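Side-chain contacts in petrobactin-binding protein YclQ (Bacillus subtilis subsp. subtilis str. 168, PDB 3GFV), which binds iron-free and ferric petrobactin, and the precursor 3,4-dihydroxybenzoic acid, for the YclNOPQ ABC transporter that takes up ferric petrobactin: residues A[233-238]-A[244-249]; A[38-43]-A[110-115]; A[198-203]-A[289-294]. All blocks are in the same frame, centred on the assembly; numbering follows the deposited sequence.

Contact 1 (A[233-238]-A[244-249])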
# COMPACT_ATOMS: atom_id res chain seq x y z
N VAL A 233 6.87 11.99 -4.55
CA VAL A 233 8.07 11.44 -3.91
C VAL A 233 7.75 10.57 -2.70
O VAL A 233 6.98 10.99 -1.81
CB VAL A 233 8.99 12.56 -3.44
CG1 VAL A 233 10.25 11.99 -2.84
CG2 VAL A 233 9.34 13.47 -4.62
N ILE A 234 8.36 9.39 -2.66
CA ILE A 234 8.29 8.50 -1.49
C ILE A 234 9.70 8.33 -1.01
O ILE A 234 10.62 8.17 -1.82
CB ILE A 234 7.70 7.14 -1.89
CG1 ILE A 234 6.23 7.32 -2.27
CG2 ILE A 234 7.79 6.12 -0.74
CD1 ILE A 234 5.75 6.24 -3.19
N ASP A 235 9.91 8.41 0.30
CA ASP A 235 11.25 8.25 0.84
C ASP A 235 11.36 6.93 1.61
O ASP A 235 10.81 6.79 2.71
CB ASP A 235 11.59 9.41 1.76
CG ASP A 235 13.08 9.48 2.05
OD1 ASP A 235 13.65 8.46 2.46
OD2 ASP A 235 13.68 10.54 1.79
N ARG A 236 12.07 5.97 1.04
CA ARG A 236 12.16 4.64 1.66
C ARG A 236 12.87 4.73 3.01
O ARG A 236 12.51 4.04 3.96
CB ARG A 236 12.91 3.66 0.76
CG ARG A 236 13.04 2.25 1.35
CD ARG A 236 13.81 1.32 0.44
NE ARG A 236 13.98 -0.00 1.05
CZ ARG A 236 15.00 -0.34 1.84
NH1 ARG A 236 15.96 0.54 2.10
NH2 ARG A 236 15.06 -1.57 2.36
N GLY A 237 13.88 5.59 3.08
CA GLY A 237 14.62 5.78 4.33
C GLY A 237 13.66 6.25 5.42
O GLY A 237 13.62 5.68 6.51
N THR A 238 12.87 7.27 5.11
CA THR A 238 11.93 7.80 6.10
C THR A 238 10.96 6.71 6.53
O THR A 238 10.63 6.59 7.72
CB THR A 238 11.15 9.00 5.54
OG1 THR A 238 12.09 10.00 5.14
CG2 THR A 238 10.22 9.57 6.60
N SER A 244 16.46 10.29 5.76
CA SER A 244 15.70 10.77 4.61
C SER A 244 16.64 11.33 3.55
O SER A 244 17.72 11.82 3.87
CB SER A 244 14.74 11.87 5.05
OG SER A 244 14.06 11.46 6.23
N SER A 245 16.24 11.28 2.29
CA SER A 245 17.11 11.86 1.27
C SER A 245 16.31 12.56 0.18
O SER A 245 16.78 12.75 -0.94
CB SER A 245 18.07 10.82 0.67
OG SER A 245 17.36 9.72 0.13
N THR A 246 15.11 12.98 0.54
CA THR A 246 14.26 13.67 -0.42
C THR A 246 14.77 15.07 -0.80
O THR A 246 14.77 15.44 -1.98
CB THR A 246 12.85 13.79 0.14
OG1 THR A 246 12.29 12.48 0.19
CG2 THR A 246 12.01 14.67 -0.75
N LYS A 247 15.19 15.85 0.20
CA LYS A 247 15.61 17.22 -0.07
C LYS A 247 16.85 17.31 -0.94
O LYS A 247 16.99 18.21 -1.77
CB LYS A 247 15.84 17.98 1.24
CG LYS A 247 14.57 18.23 2.04
CD LYS A 247 14.83 19.23 3.16
CE LYS A 247 15.61 20.44 2.66
NZ LYS A 247 15.75 21.52 3.68
N GLN A 248 17.77 16.38 -0.75
CA GLN A 248 18.98 16.42 -1.56
C GLN A 248 18.60 16.13 -3.00
O GLN A 248 19.31 16.53 -3.91
CB GLN A 248 20.05 15.46 -1.06
CG GLN A 248 19.81 13.98 -1.35
CD GLN A 248 20.76 13.08 -0.57
OE1 GLN A 248 21.59 12.37 -1.15
NE2 GLN A 248 20.67 13.13 0.76
N VAL A 249 17.48 15.42 -3.20
CA VAL A 249 17.06 15.20 -4.56
C VAL A 249 16.31 16.41 -5.10
O VAL A 249 16.69 16.98 -6.11
CB VAL A 249 16.15 13.97 -4.73
CG1 VAL A 249 15.68 13.88 -6.21
CG2 VAL A 249 16.87 12.69 -4.30
O HOH W 1 16.32 8.07 2.07

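Contact 2 (A[38-43]-A[110-115])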
# COMPACT_ATOMS: atom_id res chain seq x y z
N VAL A 38 -3.72 -13.22 13.01
CA VAL A 38 -2.39 -12.64 12.93
C VAL A 38 -2.25 -12.04 11.54
O VAL A 38 -2.52 -12.70 10.55
CB VAL A 38 -1.30 -13.73 13.17
CG1 VAL A 38 0.10 -13.19 12.84
CG2 VAL A 38 -1.35 -14.20 14.60
N VAL A 39 -1.85 -10.77 11.48
CA VAL A 39 -1.91 -10.03 10.22
C VAL A 39 -0.54 -9.47 9.87
O VAL A 39 0.01 -8.65 10.60
CB VAL A 39 -2.91 -8.86 10.35
CG1 VAL A 39 -3.00 -8.09 9.05
CG2 VAL A 39 -4.29 -9.38 10.79
N PHE A 40 0.01 -9.94 8.74
CA PHE A 40 1.30 -9.47 8.24
C PHE A 40 1.15 -8.51 7.06
O PHE A 40 2.14 -8.12 6.47
CB PHE A 40 2.19 -10.65 7.83
CG PHE A 40 2.95 -11.23 8.98
CD1 PHE A 40 2.38 -12.19 9.79
CD2 PHE A 40 4.24 -10.78 9.27
CE1 PHE A 40 3.09 -12.72 10.88
CE2 PHE A 40 4.94 -11.29 10.35
CZ PHE A 40 4.35 -12.27 11.15
N ASP A 41 -0.08 -8.14 6.73
CA ASP A 41 -0.28 -7.18 5.65
C ASP A 41 -0.98 -5.96 6.24
O ASP A 41 -2.10 -6.06 6.70
CB ASP A 41 -1.16 -7.78 4.54
CG ASP A 41 -1.45 -6.77 3.45
OD1 ASP A 41 -0.46 -6.34 2.79
OD2 ASP A 41 -2.63 -6.39 3.28
N PHE A 42 -0.33 -4.80 6.20
CA PHE A 42 -0.90 -3.62 6.87
C PHE A 42 -2.16 -3.09 6.20
O PHE A 42 -3.04 -2.53 6.88
CB PHE A 42 0.13 -2.51 7.04
CG PHE A 42 1.20 -2.83 8.07
CD1 PHE A 42 0.90 -3.58 9.19
CD2 PHE A 42 2.50 -2.35 7.92
CE1 PHE A 42 1.89 -3.87 10.14
CE2 PHE A 42 3.48 -2.62 8.87
CZ PHE A 42 3.17 -3.38 9.99
N GLY A 43 -2.27 -3.27 4.89
CA GLY A 43 -3.50 -2.88 4.21
C GLY A 43 -4.68 -3.66 4.78
O GLY A 43 -5.74 -3.10 5.10
N LYS A 110 3.94 -21.75 2.96
CA LYS A 110 3.89 -23.13 3.44
C LYS A 110 4.11 -23.21 4.96
O LYS A 110 3.46 -24.00 5.65
CB LYS A 110 4.93 -23.96 2.70
CG LYS A 110 5.04 -25.38 3.15
CD LYS A 110 5.98 -26.14 2.21
CE LYS A 110 6.36 -27.50 2.78
NZ LYS A 110 7.16 -28.26 1.78
N GLU A 111 5.04 -22.40 5.46
CA GLU A 111 5.38 -22.40 6.89
C GLU A 111 4.22 -21.87 7.74
O GLU A 111 3.90 -22.41 8.81
CB GLU A 111 6.66 -21.58 7.14
CG GLU A 111 7.55 -22.13 8.25
CD GLU A 111 8.81 -21.29 8.52
OE1 GLU A 111 9.23 -21.24 9.70
OE2 GLU A 111 9.39 -20.70 7.58
N PHE A 112 3.59 -20.80 7.27
CA PHE A 112 2.47 -20.21 7.99
C PHE A 112 1.28 -21.17 7.99
O PHE A 112 0.57 -21.29 8.99
CB PHE A 112 2.07 -18.90 7.32
CG PHE A 112 2.90 -17.70 7.76
CD1 PHE A 112 2.90 -17.28 9.09
CD2 PHE A 112 3.65 -16.98 6.83
CE1 PHE A 112 3.63 -16.15 9.48
CE2 PHE A 112 4.40 -15.86 7.22
CZ PHE A 112 4.37 -15.44 8.54
N SER A 113 1.08 -21.85 6.86
CA SER A 113 -0.05 -22.78 6.71
C SER A 113 0.01 -23.97 7.66
O SER A 113 -1.02 -24.55 7.97
CB SER A 113 -0.17 -23.29 5.27
OG SER A 113 -0.49 -22.24 4.39
N LYS A 114 1.21 -24.33 8.11
CA LYS A 114 1.36 -25.37 9.13
C LYS A 114 0.84 -24.90 10.49
O LYS A 114 0.46 -25.71 11.33
CB LYS A 114 2.82 -25.83 9.25
CG LYS A 114 3.31 -26.69 8.09
CD LYS A 114 4.41 -27.65 8.53
CE LYS A 114 4.82 -28.61 7.42
NZ LYS A 114 5.60 -27.93 6.35
N ILE A 115 0.82 -23.58 10.70
CA ILE A 115 0.33 -23.02 11.97
C ILE A 115 -1.19 -22.85 11.97
O ILE A 115 -1.88 -23.22 12.92
CB ILE A 115 1.00 -21.67 12.27
CG1 ILE A 115 2.53 -21.83 12.33
CG2 ILE A 115 0.46 -21.07 13.55
CD1 ILE A 115 3.27 -20.52 12.38

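Contact 3 (A[198-203]-A[289-294])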
# COMPACT_ATOMS: atom_id res chain seq x y z
N ASP A 198 -2.50 4.38 -13.01
CA ASP A 198 -3.43 3.35 -13.47
C ASP A 198 -4.83 3.55 -12.89
O ASP A 198 -5.82 3.18 -13.52
CB ASP A 198 -2.92 1.96 -13.08
CG ASP A 198 -1.54 1.67 -13.66
OD1 ASP A 198 -1.25 2.14 -14.78
OD2 ASP A 198 -0.76 0.98 -12.98
N VAL A 199 -4.89 4.12 -11.70
CA VAL A 199 -6.15 4.21 -10.98
C VAL A 199 -6.57 5.67 -10.85
O VAL A 199 -7.70 6.02 -11.17
CB VAL A 199 -6.02 3.58 -9.58
CG1 VAL A 199 -7.31 3.71 -8.81
CG2 VAL A 199 -5.66 2.10 -9.73
N PHE A 200 -5.63 6.53 -10.43
CA PHE A 200 -5.95 7.92 -10.15
C PHE A 200 -5.91 8.80 -11.39
O PHE A 200 -6.27 9.97 -11.33
CB PHE A 200 -5.01 8.53 -9.10
CG PHE A 200 -5.01 7.80 -7.78
CD1 PHE A 200 -6.06 6.96 -7.44
CD2 PHE A 200 -3.95 7.96 -6.88
CE1 PHE A 200 -6.05 6.28 -6.23
CE2 PHE A 200 -3.93 7.29 -5.65
CZ PHE A 200 -4.98 6.45 -5.32
N GLY A 201 -5.41 8.25 -12.50
CA GLY A 201 -5.54 8.94 -13.78
C GLY A 201 -4.48 9.98 -14.14
O GLY A 201 -4.64 10.70 -15.13
N VAL A 202 -3.41 10.06 -13.35
CA VAL A 202 -2.34 11.03 -13.66
C VAL A 202 -1.61 10.58 -14.92
O VAL A 202 -1.16 9.44 -15.02
CB VAL A 202 -1.33 11.21 -12.47
CG1 VAL A 202 -0.16 12.13 -12.87
CG2 VAL A 202 -2.07 11.75 -11.20
N ALA A 203 -1.51 11.46 -15.92
CA ALA A 203 -0.77 11.07 -17.12
C ALA A 203 0.72 10.83 -16.79
O ALA A 203 1.35 11.67 -16.14
CB ALA A 203 -0.88 12.18 -18.18
N LYS A 289 -6.62 10.95 -1.18
CA LYS A 289 -6.67 12.32 -0.70
C LYS A 289 -5.32 13.03 -0.82
O LYS A 289 -5.27 14.22 -1.16
CB LYS A 289 -7.15 12.38 0.75
CG LYS A 289 -7.08 13.78 1.37
CD LYS A 289 -7.43 13.78 2.86
CE LYS A 289 -7.05 15.11 3.52
NZ LYS A 289 -7.63 16.28 2.79
N GLU A 290 -4.23 12.32 -0.56
CA GLU A 290 -2.92 12.92 -0.75
C GLU A 290 -2.69 13.34 -2.20
O GLU A 290 -2.15 14.42 -2.47
CB GLU A 290 -1.78 11.97 -0.35
CG GLU A 290 -1.75 11.60 1.12
CD GLU A 290 -0.60 10.64 1.40
OE1 GLU A 290 0.54 11.10 1.44
OE2 GLU A 290 -0.83 9.43 1.54
N VAL A 291 -3.08 12.48 -3.14
CA VAL A 291 -2.89 12.77 -4.56
C VAL A 291 -3.80 13.94 -5.00
O VAL A 291 -3.35 14.88 -5.68
CB VAL A 291 -3.08 11.50 -5.44
CG1 VAL A 291 -3.02 11.83 -6.93
CG2 VAL A 291 -1.98 10.47 -5.11
N LYS A 292 -5.06 13.87 -4.58
CA LYS A 292 -6.06 14.89 -4.92
C LYS A 292 -5.59 16.24 -4.38
O LYS A 292 -5.61 17.25 -5.10
CB LYS A 292 -7.41 14.52 -4.32
CG LYS A 292 -8.52 15.59 -4.51
CD LYS A 292 -9.77 15.19 -3.69
CE LYS A 292 -10.73 16.37 -3.46
NZ LYS A 292 -11.27 16.87 -4.74
N ASP A 293 -5.17 16.27 -3.12
CA ASP A 293 -4.64 17.50 -2.51
C ASP A 293 -3.44 18.05 -3.28
O ASP A 293 -3.34 19.25 -3.50
CB ASP A 293 -4.25 17.26 -1.05
CG ASP A 293 -5.45 17.22 -0.13
OD1 ASP A 293 -6.59 17.44 -0.61
OD2 ASP A 293 -5.25 16.94 1.07
N GLY A 294 -2.53 17.16 -3.66
CA GLY A 294 -1.39 17.55 -4.47
C GLY A 294 -1.85 18.17 -5.78
O GLY A 294 -1.33 19.23 -6.19

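Contact 1 (A[233-238]-A[244-249])
The carboxylate of D235 reaches across to S245 and T246, and OD2 does the gripping. S245 N donates to its syn lone pair at 2.7 Å, with an N-H...O angle of 164°. The hydroxyl of T246 takes the anti lone pair, OG1 to OD2 2.9 Å. Two donors of segment 244-249 thus grip OD2, one on each lone pair. CG of D235 lies anti to the backbone N (chi1 -165°), which carries the carboxylate across to that segment.

OD1 serves its own segment. It caps helix 236-240 by accepting from T238 N at 3.0 Å, met from above the carboxylate plane. OD1 also accepts a hydrogen bond from a water, 2.7 Å from OD1, which in turn accepts from S245 OG. S245 OG is also hydrogen-bonded to G182 N. Farther along, T238 OG1 and S244 OG share a hydrogen bond of 2.7 Å. On the strand side, V233 CG1 lies 3.7 Å from T246 OG1 and 3.8 Å from T246 CG2.

D235 is the last residue of strand 230-235 and the N-cap just before helix 236-240. This is a side-chain-capped strand-to-helix junction at the C-terminal end of a mixed-sheet strand, in the alpha/beta periplasmic binding protein fold.

Contact 2 (A[38-43]-A[110-115])
F40 and F112 make the contact with their rings, and it is entirely apolar. The closest atoms are F40 CE1 and F112 CE1, 3.7 Å apart. F112 CZ lies over one face of the F40 ring, 3.8 Å above its plane and displaced toward the rim. The ring centroids are 5.2 Å apart and the planes meet at 53°, so the rings meet obliquely. In both residues CG is anti to the carbonyl carbon, with chi1 -84° in each, and the rings extend toward one another from the strand end and the helix.

Further apolar packing surrounds the two rings. F40 also touches V80, P86 and V91. F112 meets the ring of F88 and rests on I99 and I101 of strand 98-101. The pair is thus part of a larger buried cluster between the sheet and helices 88-93 and 109-115.

Polar bonds lie next to F40. D41 is the N-cap of helix 42-50, and its side chain caps a backbone N early in that helix. The carboxylate also ties the turn after F40 to two hydroxyls, OD2 to S44 OG and OD1 to S102 OG. On the helix side, I115 N bonds to F112 O at 2.9 Å.

Strand 37-39 is the middle strand of a five-stranded parallel sheet. The contact packs helix 109-115 against the C-terminal end of this strand, as in an alpha/beta sandwich of the periplasmic binding protein fold.

Contact 3 (A[198-203]-A[289-294])
Helix 281-296 packs here against the turn between helix 195-198 and strand 203-204. V291 is the residue of the helix that does the touching. Its CG2 meets the ring of F200, 3.6 Å from CD2 and 3.8 Å from CE2. The approach to the ring is oblique. CG2 is anti to the carbonyl carbon of V291, while CG1 is anti to the backbone N (chi1 175°). V291 CG1 reaches both partners: it is 4.0 Å from F200 CD2 and, more loosely, 4.4 Å from V202 CG2.

G201, with positive phi (85°), is the first residue to leave helical geometry after helix 195-198. F200 and V202 on either side of it both point at helix 281-296. Around the trio, F200 also rests on M284 and I288 of the helix and on V163 of helix 146-170, and V202 on A167 and L295.

All three touching residues are buried. The contact packs the C-terminal helix 281-296 and the loop 198-203 against each other beside the long helix 146-170, in the half of the periplasmic binding protein fold that holds the mixed sheet.

Following the chain from the N terminus, contact 2 comes first. It joins residues 38-43 to 110-115 and closes a loop of 66 residues in the half with the parallel sheet. Helix 146-170 then leads to the second, mixed sheet. Contact 3 opens next at 198-203 and closes only at 289-294, joining the loop before strand 203-204 to helix 281-296. Contact 1 lies within that span and is short, with five residues between its segments. Contacts 1 and 3 both belong to the half with the mixed sheet, their centres about 20 Å apart. Contacts 2 and 3 lie on opposite sides of the chain's centre, about 31 Å apart between centres.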